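Local coordinates for phosphoribosylformylglycinamidine synthase 2 (Thermus thermophilus, PDB 3VIU), which belongs to the PurM-like family of AIR-synthase-related enzymes and carries bound adenosine-5'-diphosphate and magnesium in a chain built from two related halves, at residues Glu578-Tyr581 with Leu582-Lys586; Glu375-Arg378 with Leu379-Pro383; Tyr162-Glu165 with Gly166-Glu169; Asp390-Glu393 with Val394-Leu398. All blocks are in the same frame, centred on the assembly; numbering follows the deposited sequence.

Contact 1 (Glu578-Tyr581 with Leu582-Lys586); sequences EVLY and LLTGK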
loop_
_atom_site.group_PDB
_atom_site.type_symbol
_atom_site.label_atom_id
_atom_site.label_comp_id
_atom_site.label_asym_id
_atom_site.label_seq_id
_atom_site.Cartn_x
_atom_site.Cartn_y
_atom_site.Cartn_z
ATOM N N GLU A 578 6.707 19.662 -9.116
ATOM C CA GLU A 578 7.301 20.148 -7.883
ATOM C C GLU A 578 7.852 21.553 -8.118
ATOM O O GLU A 578 7.583 22.471 -7.358
ATOM C CB GLU A 578 8.453 19.239 -7.442
ATOM C CG GLU A 578 8.049 17.967 -6.738
ATOM C CD GLU A 578 7.230 18.234 -5.484
ATOM O OE1 GLU A 578 7.456 19.280 -4.825
ATOM O OE2 GLU A 578 6.369 17.386 -5.158
ATOM N N VAL A 579 8.626 21.715 -9.184
ATOM C CA VAL A 579 9.222 23.004 -9.469
ATOM C C VAL A 579 8.168 24.083 -9.665
ATOM O O VAL A 579 8.403 25.241 -9.332
ATOM C CB VAL A 579 10.149 22.948 -10.718
ATOM C CG1 VAL A 579 9.313 22.956 -12.000
ATOM C CG2 VAL A 579 11.126 24.124 -10.688
ATOM N N LEU A 580 7.012 23.711 -10.209
ATOM C CA LEU A 580 5.948 24.692 -10.415
ATOM C C LEU A 580 5.462 25.178 -9.055
ATOM O O LEU A 580 5.326 26.382 -8.819
ATOM C CB LEU A 580 4.768 24.084 -11.184
ATOM C CG LEU A 580 3.514 24.976 -11.260
ATOM C CD1 LEU A 580 3.834 26.282 -11.982
ATOM C CD2 LEU A 580 2.404 24.245 -11.979
ATOM N N TYR A 581 5.207 24.228 -8.162
ATOM C CA TYR A 581 4.731 24.542 -6.822
ATOM C C TYR A 581 5.724 25.405 -6.056
ATOM O O TYR A 581 5.330 26.310 -5.330
ATOM C CB TYR A 581 4.479 23.265 -6.026
ATOM C CG TYR A 581 4.078 23.533 -4.600
ATOM C CD1 TYR A 581 2.804 24.007 -4.291
ATOM C CD2 TYR A 581 4.974 23.322 -3.555
ATOM C CE1 TYR A 581 2.430 24.259 -2.978
ATOM C CE2 TYR A 581 4.611 23.572 -2.236
ATOM C CZ TYR A 581 3.336 24.041 -1.955
ATOM O OH TYR A 581 2.968 24.292 -0.653
ATOM N N LEU A 582 7.010 25.109 -6.218
ATOM C CA LEU A 582 8.059 25.857 -5.543
ATOM C C LEU A 582 8.137 27.299 -6.029
ATOM O O LEU A 582 8.368 28.207 -5.237
ATOM C CB LEU A 582 9.418 25.186 -5.761
ATOM C CG LEU A 582 10.615 25.968 -5.205
ATOM C CD1 LEU A 582 10.709 25.731 -3.713
ATOM C CD2 LEU A 582 11.905 25.531 -5.889
ATOM N N LEU A 583 7.932 27.508 -7.327
ATOM C CA LEU A 583 8.016 28.846 -7.901
ATOM C C LEU A 583 6.730 29.685 -7.912
ATOM O O LEU A 583 6.794 30.914 -7.965
ATOM C CB LEU A 583 8.585 28.759 -9.323
ATOM C CG LEU A 583 9.993 28.153 -9.418
ATOM C CD1 LEU A 583 10.382 27.999 -10.883
ATOM C CD2 LEU A 583 10.997 29.036 -8.678
ATOM N N THR A 584 5.569 29.040 -7.864
ATOM C CA THR A 584 4.312 29.787 -7.882
ATOM C C THR A 584 3.506 29.565 -6.615
ATOM O O THR A 584 2.548 30.286 -6.340
ATOM C CB THR A 584 3.423 29.373 -9.063
ATOM O OG1 THR A 584 2.963 28.029 -8.862
ATOM C CG2 THR A 584 4.196 29.470 -10.369
ATOM N N GLY A 585 3.900 28.565 -5.844
ATOM C CA GLY A 585 3.172 28.261 -4.632
ATOM C C GLY A 585 1.849 27.604 -4.977
ATOM O O GLY A 585 1.017 27.376 -4.106
ATOM N N LYS A 586 1.656 27.278 -6.250
ATOM C CA LYS A 586 0.401 26.675 -6.670
ATOM C C LYS A 586 0.559 25.406 -7.503
ATOM O O LYS A 586 1.671 25.041 -7.901
ATOM C CB LYS A 586 -0.420 27.726 -7.427
ATOM C CG LYS A 586 -0.605 29.018 -6.611
ATOM C CD LYS A 586 -1.689 29.940 -7.167
ATOM C CE LYS A 586 -1.257 30.666 -8.426
ATOM N NZ LYS A 586 -2.370 31.504 -8.961
#

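Contact 2 (Glu375-Arg378 with Leu379-Pro383); sequences EVRR and LRETP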
loop_
_atom_site.group_PDB
_atom_site.type_symbol
_atom_site.label_atom_id
_atom_site.label_comp_id
_atom_site.label_asym_id
_atom_site.label_seq_id
_atom_site.Cartn_x
_atom_site.Cartn_y
_atom_site.Cartn_z
ATOM N N GLU A 375 -13.902 23.042 -11.068
ATOM C CA GLU A 375 -12.696 23.710 -10.592
ATOM C C GLU A 375 -11.461 22.874 -10.878
ATOM O O GLU A 375 -10.381 23.414 -11.120
ATOM C CB GLU A 375 -12.802 24.020 -9.094
ATOM C CG GLU A 375 -13.973 24.936 -8.779
ATOM C CD GLU A 375 -13.962 26.212 -9.623
ATOM O OE1 GLU A 375 -15.062 26.734 -9.924
ATOM O OE2 GLU A 375 -12.855 26.687 -9.974
ATOM N N VAL A 376 -11.613 21.557 -10.846
ATOM C CA VAL A 376 -10.488 20.685 -11.152
ATOM C C VAL A 376 -10.104 20.902 -12.620
ATOM O O VAL A 376 -8.926 21.038 -12.944
ATOM C CB VAL A 376 -10.845 19.198 -10.925
ATOM C CG1 VAL A 376 -9.762 18.303 -11.501
ATOM C CG2 VAL A 376 -11.003 18.934 -9.435
ATOM N N ARG A 377 -11.102 20.950 -13.499
ATOM C CA ARG A 377 -10.857 21.161 -14.919
ATOM C C ARG A 377 -10.208 22.531 -15.126
ATOM O O ARG A 377 -9.186 22.655 -15.804
ATOM C CB ARG A 377 -12.175 21.072 -15.699
ATOM C CG ARG A 377 -12.022 21.094 -17.223
ATOM C CD ARG A 377 -13.370 20.926 -17.919
ATOM N NE ARG A 377 -13.246 20.825 -19.371
ATOM C CZ ARG A 377 -14.260 20.567 -20.199
ATOM N NH1 ARG A 377 -15.484 20.381 -19.718
ATOM N NH2 ARG A 377 -14.055 20.501 -21.512
ATOM N N ARG A 378 -10.803 23.557 -14.529
ATOM C CA ARG A 378 -10.293 24.919 -14.643
ATOM C C ARG A 378 -8.795 24.963 -14.322
ATOM O O ARG A 378 -8.003 25.523 -15.081
ATOM C CB ARG A 378 -11.061 25.831 -13.689
ATOM C CG ARG A 378 -10.816 27.310 -13.866
ATOM C CD ARG A 378 -11.546 28.086 -12.777
ATOM N NE ARG A 378 -11.610 29.520 -13.052
ATOM C CZ ARG A 378 -10.553 30.283 -13.321
ATOM N NH1 ARG A 378 -9.336 29.750 -13.355
ATOM N NH2 ARG A 378 -10.713 31.581 -13.550
ATOM N N LEU A 379 -8.409 24.363 -13.198
ATOM C CA LEU A 379 -7.006 24.336 -12.805
ATOM C C LEU A 379 -6.154 23.577 -13.819
ATOM O O LEU A 379 -5.111 24.068 -14.242
ATOM C CB LEU A 379 -6.852 23.714 -11.409
ATOM C CG LEU A 379 -7.319 24.609 -10.257
ATOM C CD1 LEU A 379 -7.267 23.861 -8.929
ATOM C CD2 LEU A 379 -6.434 25.857 -10.227
ATOM N N ARG A 380 -6.611 22.391 -14.217
ATOM C CA ARG A 380 -5.883 21.567 -15.182
ATOM C C ARG A 380 -5.663 22.258 -16.531
ATOM O O ARG A 380 -4.603 22.117 -17.134
ATOM C CB ARG A 380 -6.617 20.237 -15.402
ATOM C CG ARG A 380 -5.951 19.312 -16.418
ATOM C CD ARG A 380 -6.652 17.955 -16.514
ATOM N NE ARG A 380 -7.989 18.032 -17.092
ATOM C CZ ARG A 380 -9.110 17.791 -16.418
ATOM N NH1 ARG A 380 -9.058 17.460 -15.134
ATOM N NH2 ARG A 380 -10.286 17.871 -17.023
ATOM N N GLU A 381 -6.670 22.995 -16.998
ATOM C CA GLU A 381 -6.587 23.693 -18.271
ATOM C C GLU A 381 -5.898 25.060 -18.169
ATOM O O GLU A 381 -5.735 25.753 -19.170
ATOM C CB GLU A 381 -7.990 23.858 -18.868
ATOM C CG GLU A 381 -8.703 22.535 -19.151
ATOM C CD GLU A 381 -10.042 22.712 -19.861
ATOM O OE1 GLU A 381 -10.658 21.688 -20.226
ATOM O OE2 GLU A 381 -10.481 23.866 -20.053
ATOM N N THR A 382 -5.499 25.463 -16.969
ATOM C CA THR A 382 -4.815 26.745 -16.842
ATOM C C THR A 382 -3.452 26.625 -17.525
ATOM O O THR A 382 -2.670 25.731 -17.216
ATOM C CB THR A 382 -4.587 27.137 -15.376
ATOM O OG1 THR A 382 -5.840 27.165 -14.693
ATOM C CG2 THR A 382 -3.950 28.521 -15.294
ATOM N N PRO A 383 -3.153 27.526 -18.468
ATOM C CA PRO A 383 -1.867 27.482 -19.175
ATOM C C PRO A 383 -0.711 27.701 -18.209
ATOM O O PRO A 383 -0.824 28.490 -17.280
ATOM C CB PRO A 383 -1.977 28.636 -20.179
ATOM C CG PRO A 383 -3.454 28.835 -20.341
ATOM C CD PRO A 383 -3.968 28.658 -18.934
#

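Contact 3 (Tyr162-Glu165 with Gly166-Glu169); sequences YFHE and GYRE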
loop_
_atom_site.group_PDB
_atom_site.type_symbol
_atom_site.label_atom_id
_atom_site.label_comp_id
_atom_site.label_asym_id
_atom_site.label_seq_id
_atom_site.Cartn_x
_atom_site.Cartn_y
_atom_site.Cartn_z
ATOM N N TYR A 162 4.016 12.166 1.814
ATOM C CA TYR A 162 3.785 13.395 1.072
ATOM C C TYR A 162 2.929 14.380 1.855
ATOM O O TYR A 162 1.956 13.993 2.513
ATOM C CB TYR A 162 3.130 13.095 -0.275
ATOM C CG TYR A 162 3.330 14.222 -1.259
ATOM C CD1 TYR A 162 2.463 15.314 -1.294
ATOM C CD2 TYR A 162 4.460 14.253 -2.076
ATOM C CE1 TYR A 162 2.724 16.417 -2.107
ATOM C CE2 TYR A 162 4.734 15.346 -2.889
ATOM C CZ TYR A 162 3.867 16.429 -2.897
ATOM O OH TYR A 162 4.179 17.538 -3.653
ATOM N N PHE A 163 3.303 15.655 1.804
ATOM C CA PHE A 163 2.555 16.683 2.511
ATOM C C PHE A 163 1.767 17.489 1.486
ATOM O O PHE A 163 2.319 17.913 0.467
ATOM C CB PHE A 163 3.497 17.591 3.302
ATOM C CG PHE A 163 4.305 16.870 4.346
ATOM C CD1 PHE A 163 5.515 16.267 4.015
ATOM C CD2 PHE A 163 3.863 16.804 5.665
ATOM C CE1 PHE A 163 6.277 15.611 4.987
ATOM C CE2 PHE A 163 4.613 16.150 6.647
ATOM C CZ PHE A 163 5.826 15.553 6.309
ATOM N N HIS A 164 0.479 17.705 1.755
ATOM C CA HIS A 164 -0.357 18.426 0.808
ATOM C C HIS A 164 -1.597 19.072 1.432
ATOM O O HIS A 164 -2.201 18.551 2.373
ATOM C CB HIS A 164 -0.759 17.461 -0.324
ATOM C CG HIS A 164 -1.428 18.116 -1.493
ATOM N ND1 HIS A 164 -2.745 18.528 -1.468
ATOM C CD2 HIS A 164 -0.972 18.393 -2.738
ATOM C CE1 HIS A 164 -3.072 19.026 -2.649
ATOM N NE2 HIS A 164 -2.014 18.954 -3.439
ATOM N N GLU A 165 -1.951 20.218 0.867
ATOM C CA GLU A 165 -3.089 21.036 1.267
ATOM C C GLU A 165 -4.397 20.255 1.346
ATOM O O GLU A 165 -5.177 20.435 2.282
ATOM C CB GLU A 165 -3.209 22.210 0.273
ATOM C CG GLU A 165 -4.574 22.868 0.130
ATOM C CD GLU A 165 -5.510 22.137 -0.823
ATOM O OE1 GLU A 165 -5.096 21.822 -1.960
ATOM O OE2 GLU A 165 -6.676 21.892 -0.435
ATOM N N GLY A 166 -4.626 19.381 0.371
ATOM C CA GLY A 166 -5.856 18.610 0.347
ATOM C C GLY A 166 -6.038 17.579 1.451
ATOM O O GLY A 166 -7.107 16.974 1.569
ATOM N N TYR A 167 -5.015 17.378 2.270
ATOM C CA TYR A 167 -5.090 16.391 3.333
ATOM C C TYR A 167 -5.176 17.022 4.713
ATOM O O TYR A 167 -5.174 16.314 5.721
ATOM C CB TYR A 167 -3.866 15.466 3.280
ATOM C CG TYR A 167 -3.728 14.653 2.004
ATOM C CD1 TYR A 167 -4.640 13.647 1.683
ATOM C CD2 TYR A 167 -2.652 14.866 1.138
ATOM C CE1 TYR A 167 -4.477 12.865 0.528
ATOM C CE2 TYR A 167 -2.481 14.093 -0.014
ATOM C CZ TYR A 167 -3.390 13.096 -0.314
ATOM O OH TYR A 167 -3.192 12.335 -1.444
ATOM N N ARG A 168 -5.246 18.347 4.760
ATOM C CA ARG A 168 -5.328 19.059 6.034
ATOM C C ARG A 168 -6.415 18.472 6.947
ATOM O O ARG A 168 -6.137 18.130 8.092
ATOM C CB ARG A 168 -5.605 20.549 5.797
ATOM C CG ARG A 168 -5.439 21.432 7.034
ATOM C CD ARG A 168 -6.118 22.792 6.853
ATOM N NE ARG A 168 -5.866 23.366 5.530
ATOM C CZ ARG A 168 -4.677 23.783 5.113
ATOM N NH1 ARG A 168 -4.530 24.284 3.897
ATOM N NH2 ARG A 168 -3.635 23.706 5.922
ATOM N N GLU A 169 -7.639 18.346 6.437
ATOM C CA GLU A 169 -8.754 17.808 7.227
ATOM C C GLU A 169 -8.812 16.299 7.347
ATOM O O GLU A 169 -9.212 15.769 8.381
ATOM C CB GLU A 169 -10.095 18.291 6.671
ATOM C CG GLU A 169 -10.516 19.623 7.219
ATOM C CD GLU A 169 -9.441 20.658 7.043
ATOM O OE1 GLU A 169 -9.026 20.889 5.886
ATOM O OE2 GLU A 169 -9.007 21.237 8.059
#

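Contact 4 (Asp390-Glu393 with Val394-Leu398); sequences DPQE and VLRRL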
loop_
_atom_site.group_PDB
_atom_site.type_symbol
_atom_site.label_atom_id
_atom_site.label_comp_id
_atom_site.label_asym_id
_atom_site.label_seq_id
_atom_site.Cartn_x
_atom_site.Cartn_y
_atom_site.Cartn_z
ATOM N N ASP A 390 16.878 30.895 -10.995
ATOM C CA ASP A 390 18.266 30.472 -10.985
ATOM C C ASP A 390 18.339 28.985 -10.641
ATOM O O ASP A 390 18.076 28.591 -9.511
ATOM C CB ASP A 390 19.059 31.297 -9.969
ATOM C CG ASP A 390 20.463 30.773 -9.762
ATOM O OD1 ASP A 390 20.977 30.076 -10.661
ATOM O OD2 ASP A 390 21.060 31.064 -8.704
ATOM N N PRO A 391 18.684 28.139 -11.626
ATOM C CA PRO A 391 18.773 26.697 -11.363
ATOM C C PRO A 391 19.779 26.329 -10.267
ATOM O O PRO A 391 19.659 25.275 -9.645
ATOM C CB PRO A 391 19.118 26.104 -12.738
ATOM C CG PRO A 391 19.799 27.236 -13.452
ATOM C CD PRO A 391 18.990 28.442 -13.036
ATOM N N GLN A 392 20.759 27.194 -10.022
ATOM C CA GLN A 392 21.738 26.924 -8.973
ATOM C C GLN A 392 20.987 26.808 -7.663
ATOM O O GLN A 392 21.282 25.954 -6.832
ATOM C CB GLN A 392 22.746 28.069 -8.844
ATOM C CG GLN A 392 23.932 28.022 -9.805
ATOM C CD GLN A 392 24.845 26.834 -9.556
ATOM O OE1 GLN A 392 24.924 26.318 -8.442
ATOM N NE2 GLN A 392 25.551 26.407 -10.591
ATOM N N GLU A 393 19.995 27.674 -7.492
ATOM C CA GLU A 393 19.219 27.690 -6.265
ATOM C C GLU A 393 17.949 26.844 -6.286
ATOM O O GLU A 393 17.500 26.375 -5.241
ATOM C CB GLU A 393 18.901 29.137 -5.878
ATOM C CG GLU A 393 19.258 29.443 -4.430
ATOM C CD GLU A 393 18.033 29.687 -3.574
ATOM O OE1 GLU A 393 18.097 29.432 -2.351
ATOM O OE2 GLU A 393 17.008 30.148 -4.129
ATOM N N VAL A 394 17.370 26.638 -7.463
ATOM C CA VAL A 394 16.170 25.819 -7.548
ATOM C C VAL A 394 16.422 24.379 -7.098
ATOM O O VAL A 394 15.592 23.792 -6.402
ATOM C CB VAL A 394 15.592 25.818 -8.976
ATOM C CG1 VAL A 394 14.609 24.662 -9.154
ATOM C CG2 VAL A 394 14.878 27.143 -9.228
ATOM N N LEU A 395 17.557 23.810 -7.487
ATOM C CA LEU A 395 17.868 22.439 -7.093
ATOM C C LEU A 395 18.015 22.343 -5.576
ATOM O O LEU A 395 17.535 21.389 -4.964
ATOM C CB LEU A 395 19.151 21.953 -7.773
ATOM C CG LEU A 395 19.698 20.605 -7.288
ATOM C CD1 LEU A 395 18.660 19.507 -7.501
ATOM C CD2 LEU A 395 20.984 20.279 -8.025
ATOM N N ARG A 396 18.676 23.332 -4.972
ATOM C CA ARG A 396 18.855 23.339 -3.523
ATOM C C ARG A 396 17.510 23.519 -2.831
ATOM O O ARG A 396 17.255 22.912 -1.792
ATOM C CB ARG A 396 19.814 24.460 -3.082
ATOM C CG ARG A 396 21.285 24.247 -3.470
ATOM C CD ARG A 396 22.225 25.149 -2.656
ATOM N NE ARG A 396 22.106 26.560 -3.012
ATOM C CZ ARG A 396 22.836 27.159 -3.950
ATOM N NH1 ARG A 396 23.748 26.472 -4.627
ATOM N NH2 ARG A 396 22.641 28.443 -4.226
ATOM N N ARG A 397 16.643 24.343 -3.411
ATOM C CA ARG A 397 15.331 24.576 -2.814
ATOM C C ARG A 397 14.428 23.345 -2.919
ATOM O O ARG A 397 13.618 23.087 -2.023
ATOM C CB ARG A 397 14.659 25.798 -3.455
ATOM C CG ARG A 397 15.314 27.121 -3.061
ATOM C CD ARG A 397 14.858 28.278 -3.942
ATOM N NE ARG A 397 13.444 28.625 -3.787
ATOM C CZ ARG A 397 12.781 29.442 -4.608
ATOM N NH1 ARG A 397 13.399 29.995 -5.649
ATOM N NH2 ARG A 397 11.497 29.710 -4.389
ATOM N N LEU A 398 14.575 22.587 -4.007
ATOM C CA LEU A 398 13.777 21.375 -4.208
ATOM C C LEU A 398 14.224 20.272 -3.252
ATOM O O LEU A 398 13.394 19.553 -2.684
ATOM C CB LEU A 398 13.897 20.874 -5.650
ATOM C CG LEU A 398 13.037 21.601 -6.681
ATOM C CD1 LEU A 398 13.386 21.105 -8.076
ATOM C CD2 LEU A 398 11.556 21.376 -6.376
#

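Contact 1 (Glu578-Tyr581 with Leu582-Lys586)
L582 N and L583 N reach back four residues to E578 O and V579 O, the regular i to i+4 bonding of the short helix 578-584, and T584 N continues it with a bond of 2.8 Å to L580 O. This is a helix C-terminus that ends in a glycine: G585 takes a positive phi of 73° and its N makes a weak bond to Y581 O. At the same end, T584 forms an ST turn. Its hydroxyl lies between the backbone N and the carbonyl carbon (chi1 68°), a position from which it works in two directions. OG1 donates to L580 O over 2.9 Å, coming from above the carbonyl plane, and accepts from K586 N at 3.0 Å, pinning the chain as it leaves the helix. L580 O is thus gripped by both the amide and the hydroxyl of T584, the amide arriving nearly along the C=O axis.

Among the apolar side chains, L580 CD1 rests on T584 CG2 at 3.6 Å, while V579 CG2 meets L583 CD1 at 4.0 Å. V579 and L583 also pack on helix 391-399. R452 makes a cation-pi contact with the Y581 ring, and E578 OE2 is hydrogen-bonded to Y162 OH. Beyond the turn, K586 O sits at the edge of the Y581 ring and receives a CA-H...O contact from Y581 CA at 3.3 Å.

Contact 2 (Glu375-Arg378 with Leu379-Pro383)
R377 leaves the helix with CG anti to the backbone N (chi1 -172°) and runs fully extended to NE, while E381 sets its CG beside its own backbone N and then stretches out beyond CG; between them they bring guanidinium and carboxylate together one helical turn apart. R377 NE donates to E381 OE1 at 2.9 Å, with an N-H...O angle of 163°, closing a salt bridge. The oxygen lies in the guanidinium plane, yet the NE-H meets it from above the carboxylate plane, the two flat groups standing almost perpendicular. R377 CG also comes within 3.4 Å of the same OE1.

This is the short helix 374-380, and the i to i+4 spacing of the bridge matches the backbone: L379 N, R380 N and E381 N bond to E375 O, V376 O and R377 O. As the chain turns out of the helix, T382 OG1 donates to R378 O at 2.7 Å and T382 N bonds to L379 O.

R380 bends at its third torsion, which folds its guanidinium back over the preceding turn. One face of that group covers R377 CA, R380 NH2 approaches R377 CG at 3.7 Å, and R380 NH1 lies 3.8 Å from V376 CG1. The R377 and R380 guanidinium planes are only 20° apart, but their partners differ: R377 is paired with E381, R380 NH2 forms a salt bridge with E372, and R380 NH1 donates to L456 O. L379 CG lies 3.4 Å from E375 O.

Contact 3 (Tyr162-Glu165 with Gly166-Glu169)
The H164 imidazole receives G166 at its edge: G166 N donates to H164 ND1 over 2.8 Å, tilted only slightly from the ring plane. The Y167 ring stands oblique to the imidazole, its plane turned by 74°, and Y167 CD2 lies 3.5 Å from H164 CB. Over one face of the R168 guanidinium lies E165 O. These groups decorate a tight 3-10 turn at the end of strand 156-163, the edge strand of a six-stranded sheet in the PurM-like N-terminal domain.

The backbone follows the i to i+3 pattern of such a turn, with Y167 N bonded to H164 O and R168 N to E165 O at 3.2 Å. Both amides approach from above the carbonyl plane. Because H164 holds CG anti to its own N (chi1 -170°), the imidazole swings forward to the G166 amide. That bond makes ND1 an acceptor, so the ring's proton is probably on NE2, which bonds to E587. Y167 OH is tied to T538 and R168 to E131. On the outer side of the turn's carbonyl, E165 CG passes R168 NH1 at 4.0 Å.

Contact 4 (Asp390-Glu393 with Val394-Leu398)
D390 caps the N-terminus of helix 391-399: its OD1 accepts from Q392 N over 3.0 Å, the amide meeting the carboxylate from above its plane. D390 O takes two amides in turn, E393 N and V394 N, both at 2.9 Å. V394 CG2 lies beside the same oxygen at 3.5 Å, so the carbonyl of the N-cap residue holds two amides and has a methyl next to it. P391 occupies the first helical position; its carbonyl receives a weak bond from L395 N.

Q392 O lies over one face of the R396 guanidinium, 3.3 Å above the plane. R396 folds back to this spot by a bend at its third torsion (chi3 -70°), and E393 CA lies over the same face. The same guanidinium has its strongest partner in E710, which forms a salt bridge with NH1, while Q392 O accepts from the indole of W706.

E393 closes the first turn and starts the next, its carbonyl accepting from R397 N at 2.9 Å. Its side chain bends at its second torsion, and R396 NH2 comes to 3.5 Å from E393 CG, the two side chains crossing at about a right angle. The carboxylate then heads toward R397, but the ion pair there is long and its geometry doubtful.

Strand 702-707 borders the helix on one flank, with L704 against P391 and Q392 and W706 against L395 and R396. V394, R397 and L398 face helix 578-584, whose V579, L582, L583 and E578 pack against them.

Along the chain the order is contact 3, contact 2, contact 4, contact 1, yet in space contact 1 joins its neighbours. Its helix 578-584 packs on helix 391-399 of contact 4, the centres of the two contacts being about 12 Å apart, and through E578 it also touches Y162 of contact 3. Contacts 1 and 3 lie in different domains, a C-terminal one of the second half and an N-terminal one of the first, so this pair probably helps to join the two halves. Contact 2, on helix 374-380, stays about 7 Å from contact 1 at the nearest atoms. It and contact 4 sit on successive helices, though their centres lie about 27 Å apart.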